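Local coordinates for protein agrin (Gallus gallus, PDB 1PZ7) that is a basal lamina protein whose laminin G domain binds calcium and whose function is modulated by that ion and by alternative splicing, at residues M90-G94 and S95-V99; I15-D18 and G19-M23. One frame throughout, in Å; residues are numbered along the deposited sequence.

Contact 1 (M90-G94 and S95-V99); sequences MYDLG and SKPVV. With CA (calcium ion), chain C.
Asp92 OD2 sits in the turn of the hairpin between strands 86-92 and 98-103 and is gripped from two backbone sites. Lys96 N reaches across to it in a weak, bent bond of 3.1 Å, and Gly94 N gives Asp92 OD2 a straighter one of 2.9 Å that comes to the anti side of the carboxylate, tilted from its plane, and closes an Asx turn. Asp92 CG stands anti to the backbone N (chi1 -172°), which brings the carboxylate over the CD-CG side of the Pro97 ring, Asp92 OD1 3.3 Å from Pro97 CD. A water inside the turn bridges its backbone: it accepts from Leu93 N and Ser95 N and can donate to Lys96 O. Behind the turn, Tyr91 and Val98 form an antiparallel hydrogen-bonded pair, Val98 N to Tyr91 O 3.1 Å. On the face of their side chains, Val98 CG1 lies over one face of the Tyr91 ring, 3.6 Å from its centroid, a CH-pi contact; Tyr91 OH is held by the carbonyl of Arg121. The extended Met90 chain occupies the opposite face, where its CE touches Val99 CG2 at 3.8 Å and also Pro97 CB. Leu93 O binds the calcium ion at 2.3 Å, together with two waters, Asp76 OD1, Gln143 O and Asp145 OD2. The Asp92 carboxylate thus serves the turn, whereas the loop contributes a backbone carbonyl to the metal; fixing the amides around Leu93 probably helps to hold that carbonyl in place.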
loop_
_atom_site.group_PDB
_atom_site.type_symbol
_atom_site.label_atom_id
_atom_site.label_comp_id
_atom_site.label_asym_id
_atom_site.label_seq_id
_atom_site.Cartn_x
_atom_site.Cartn_y
_atom_site.Cartn_z
ATOM N N MET A 90 4.653 -0.264 -7.037
ATOM C CA MET A 90 5.291 0.782 -7.796
ATOM C C MET A 90 5.943 1.735 -6.818
ATOM O O MET A 90 5.362 2.053 -5.791
ATOM C CB MET A 90 4.231 1.509 -8.622
ATOM C CG MET A 90 4.730 2.602 -9.499
ATOM S SD MET A 90 3.400 3.098 -10.622
ATOM C CE MET A 90 4.358 3.767 -11.922
ATOM N N TYR A 91 7.167 2.153 -7.109
ATOM C CA TYR A 91 7.812 3.176 -6.303
ATOM C C TYR A 91 8.728 4.040 -7.143
ATOM O O TYR A 91 9.292 3.597 -8.144
ATOM C CB TYR A 91 8.551 2.602 -5.084
ATOM C CG TYR A 91 9.532 1.479 -5.347
ATOM C CD1 TYR A 91 10.878 1.738 -5.611
ATOM C CD2 TYR A 91 9.121 0.157 -5.293
ATOM C CE1 TYR A 91 11.779 0.701 -5.829
ATOM C CE2 TYR A 91 10.005 -0.881 -5.516
ATOM C CZ TYR A 91 11.330 -0.608 -5.781
ATOM O OH TYR A 91 12.184 -1.670 -5.994
ATOM N N ASP A 92 8.822 5.297 -6.739
ATOM C CA ASP A 92 9.705 6.276 -7.347
ATOM C C ASP A 92 10.409 6.919 -6.169
ATOM O O ASP A 92 9.757 7.470 -5.285
ATOM C CB ASP A 92 8.920 7.315 -8.152
ATOM C CG ASP A 92 9.819 8.237 -8.963
ATOM O OD1 ASP A 92 9.315 8.905 -9.898
ATOM O OD2 ASP A 92 11.033 8.357 -8.726
ATOM N N LEU A 93 11.728 6.795 -6.141
ATOM C CA LEU A 93 12.555 7.300 -5.051
ATOM C C LEU A 93 13.274 8.582 -5.457
ATOM O O LEU A 93 14.056 9.131 -4.678
ATOM C CB LEU A 93 13.602 6.246 -4.675
ATOM C CG LEU A 93 13.090 4.831 -4.400
ATOM C CD1 LEU A 93 14.248 3.898 -4.077
ATOM C CD2 LEU A 93 12.091 4.828 -3.257
ATOM N N GLY A 94 13.006 9.055 -6.670
ATOM C CA GLY A 94 13.650 10.244 -7.194
ATOM C C GLY A 94 14.479 10.006 -8.450
ATOM O O GLY A 94 15.132 10.932 -8.935
ATOM N N SER A 95 14.451 8.779 -8.970
ATOM C CA SER A 95 15.183 8.427 -10.187
ATOM C C SER A 95 14.273 7.687 -11.158
ATOM O O SER A 95 14.741 6.885 -11.964
ATOM C CB SER A 95 16.398 7.564 -9.840
ATOM O OG SER A 95 17.338 8.299 -9.078
ATOM N N LYS A 96 12.977 7.988 -11.074
ATOM C CA LYS A 96 11.933 7.392 -11.915
ATOM C C LYS A 96 11.403 6.077 -11.329
ATOM O O LYS A 96 12.096 5.381 -10.589
ATOM C CB LYS A 96 12.385 7.260 -13.374
ATOM C CG LYS A 96 12.933 8.568 -13.909
ATOM C CD LYS A 96 12.370 8.910 -15.271
ATOM C CE LYS A 96 12.826 10.287 -15.725
ATOM N NZ LYS A 96 14.297 10.391 -15.899
ATOM N N PRO A 97 10.137 5.782 -11.596
ATOM C CA PRO A 97 9.502 4.590 -11.032
ATOM C C PRO A 97 9.879 3.247 -11.640
ATOM O O PRO A 97 10.402 3.143 -12.751
ATOM C CB PRO A 97 8.005 4.850 -11.275
ATOM C CG PRO A 97 7.902 6.281 -11.609
ATOM C CD PRO A 97 9.168 6.611 -12.332
ATOM N N VAL A 98 9.601 2.219 -10.852
ATOM C CA VAL A 98 9.685 0.842 -11.290
ATOM C C VAL A 98 8.352 0.208 -10.921
ATOM O O VAL A 98 7.695 0.635 -9.967
ATOM C CB VAL A 98 10.847 0.075 -10.621
ATOM C CG1 VAL A 98 10.603 -0.099 -9.139
ATOM C CG2 VAL A 98 11.064 -1.284 -11.283
ATOM N N VAL A 99 7.949 -0.797 -11.688
ATOM C CA VAL A 99 6.729 -1.537 -11.413
ATOM C C VAL A 99 7.066 -3.019 -11.302
ATOM O O VAL A 99 7.775 -3.568 -12.154
ATOM C CB VAL A 99 5.689 -1.357 -12.536
ATOM C CG1 VAL A 99 4.511 -2.293 -12.337
ATOM C CG2 VAL A 99 5.225 0.078 -12.600
HETATM CA CA CA C . 14.260 9.744 -2.458
HETATM O O HOH W 1 13.515 6.041 -8.277
HETATM O O HOH W 2 13.548 12.046 -3.871
HETATM O O HOH W 3 16.616 10.180 -2.454
#

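Contact 2 (I15-D18 and G19-M23); sequences IAFD and GRTYM
The turn that ends strand 15-18 and leads to strand 23-26 is drawn together by Asp18, whose carboxylate folds back over the residues that follow it. Arg20 N donates to Asp18 OD2 at 2.8 Å, on the anti side and tilted from the carboxylate plane, in an Asx turn; Thr21 N adds a weak bond to the same oxygen. Because chi1 of Asp18 is 69°, CG lies between its own N and carbonyl carbon, and the carboxylate faces these amides. In return Thr21 OG1 accepts an almost straight bond from Asp18 N (3.1 Å, 173°). Asp18 OD1 forms a salt bridge with Arg20 NH2 at 3.1 Å, the guanidinium nitrogen approaching from above the carboxylate plane, and a water links Arg20 NE to Asp18 O. On the buried side of the turn the Phe17 ring meets Thr21 O at its edge, CD1 to O 3.5 Å. Met23, bent at chi2 and chi3, brings its CE within 3.4 Å of Phe17 CZ and 3.5 Å of Ile15 CG2, with Met23 SD in an oblique Met-aromatic contact with the Phe17 ring. Charge and backbone amides thus close the more exposed side of the turn, while buried apolar groups pack on the other; the amides and Arg20 would be expected to favour an ionised Asp18.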
loop_
_atom_site.group_PDB
_atom_site.type_symbol
_atom_site.label_atom_id
_atom_site.label_comp_id
_atom_site.label_asym_id
_atom_site.label_seq_id
_atom_site.Cartn_x
_atom_site.Cartn_y
_atom_site.Cartn_z
ATOM N N ILE A 15 -11.750 -5.262 7.876
ATOM C CA ILE A 15 -12.424 -4.003 7.591
ATOM C C ILE A 15 -12.840 -3.927 6.125
ATOM O O ILE A 15 -12.093 -4.326 5.236
ATOM C CB ILE A 15 -11.492 -2.831 7.962
ATOM C CG1 ILE A 15 -11.175 -2.860 9.464
ATOM C CG2 ILE A 15 -12.108 -1.502 7.563
ATOM C CD1 ILE A 15 -12.391 -2.812 10.363
ATOM N N ALA A 16 -14.042 -3.406 5.892
ATOM C CA ALA A 16 -14.603 -3.298 4.553
ATOM C C ALA A 16 -14.335 -1.925 3.962
ATOM O O ALA A 16 -14.365 -0.918 4.671
ATOM C CB ALA A 16 -16.095 -3.566 4.584
ATOM N N PHE A 17 -14.087 -1.911 2.656
ATOM C CA PHE A 17 -13.822 -0.700 1.894
ATOM C C PHE A 17 -14.848 -0.637 0.771
ATOM O O PHE A 17 -14.995 -1.594 0.011
ATOM C CB PHE A 17 -12.394 -0.732 1.342
ATOM C CG PHE A 17 -11.347 -0.628 2.410
ATOM C CD1 PHE A 17 -10.679 0.563 2.628
ATOM C CD2 PHE A 17 -11.060 -1.710 3.227
ATOM C CE1 PHE A 17 -9.735 0.663 3.627
ATOM C CE2 PHE A 17 -10.120 -1.608 4.222
ATOM C CZ PHE A 17 -9.458 -0.422 4.423
ATOM N N ASP A 18 -15.569 0.476 0.676
ATOM C CA ASP A 18 -16.664 0.585 -0.286
ATOM C C ASP A 18 -16.343 1.394 -1.539
ATOM O O ASP A 18 -17.226 1.629 -2.358
ATOM C CB ASP A 18 -17.898 1.174 0.399
ATOM C CG ASP A 18 -17.724 2.634 0.779
ATOM O OD1 ASP A 18 -18.670 3.205 1.362
ATOM O OD2 ASP A 18 -16.693 3.290 0.527
ATOM N N GLY A 19 -15.093 1.809 -1.697
ATOM C CA GLY A 19 -14.706 2.611 -2.848
ATOM C C GLY A 19 -14.421 4.058 -2.486
ATOM O O GLY A 19 -13.687 4.745 -3.199
ATOM N N ARG A 20 -15.027 4.533 -1.400
ATOM C CA ARG A 20 -14.767 5.879 -0.895
ATOM C C ARG A 20 -14.011 5.804 0.422
ATOM O O ARG A 20 -13.578 6.826 0.959
ATOM C CB ARG A 20 -16.071 6.622 -0.644
ATOM C CG ARG A 20 -16.890 6.906 -1.862
ATOM C CD ARG A 20 -18.274 7.392 -1.499
ATOM N NE ARG A 20 -19.003 6.366 -0.754
ATOM C CZ ARG A 20 -20.029 6.595 0.056
ATOM N NH1 ARG A 20 -20.481 7.828 0.256
ATOM N NH2 ARG A 20 -20.609 5.577 0.672
ATOM N N THR A 21 -13.891 4.596 0.955
ATOM C CA THR A 21 -13.221 4.366 2.222
ATOM C C THR A 21 -11.726 4.448 2.073
ATOM O O THR A 21 -11.138 3.758 1.251
ATOM C CB THR A 21 -13.521 2.950 2.736
ATOM O OG1 THR A 21 -14.926 2.686 2.693
ATOM C CG2 THR A 21 -13.132 2.809 4.213
ATOM N N TYR A 22 -11.096 5.278 2.879
ATOM C CA TYR A 22 -9.654 5.275 2.914
ATOM C C TYR A 22 -9.217 5.764 4.280
ATOM O O TYR A 22 -9.805 6.691 4.845
ATOM C CB TYR A 22 -9.050 6.079 1.764
ATOM C CG TYR A 22 -9.349 7.549 1.809
ATOM C CD1 TYR A 22 -10.599 8.039 1.468
ATOM C CD2 TYR A 22 -8.379 8.453 2.190
ATOM C CE1 TYR A 22 -10.868 9.396 1.508
ATOM C CE2 TYR A 22 -8.635 9.805 2.232
ATOM C CZ TYR A 22 -9.874 10.273 1.892
ATOM O OH TYR A 22 -10.109 11.627 1.941
ATOM N N MET A 23 -8.221 5.085 4.832
ATOM C CA MET A 23 -7.722 5.402 6.157
ATOM C C MET A 23 -6.337 5.948 6.087
ATOM O O MET A 23 -5.500 5.445 5.342
ATOM C CB MET A 23 -7.645 4.168 7.042
ATOM C CG MET A 23 -8.940 3.737 7.588
ATOM S SD MET A 23 -9.773 2.885 6.309
ATOM C CE MET A 23 -10.260 1.473 7.181
HETATM O O HOH W 4 -18.907 4.066 -2.264
#

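In the fold
From the N terminus, contact 2 comes first, closing the short turn from strand 15-18 to strand 23-26. These strands belong to different sheets: 15-18 pairs with 175-181 in the larger one, and 23-26 is an outermost strand of the six-stranded one, next to 149-152. Contact 1 follows later, closing the hairpin of strands 86-92 and 98-103 at the other outermost strand of that six-stranded sheet. The two turns lie in series, neither nested nor crossed, on opposite sides of the chain's centre; the centres of contacts 1 and 2 are about 26 Å apart. Contact 2 therefore passes the chain between sheets, whereas contact 1 joins neighbours within one and contributes to the calcium site.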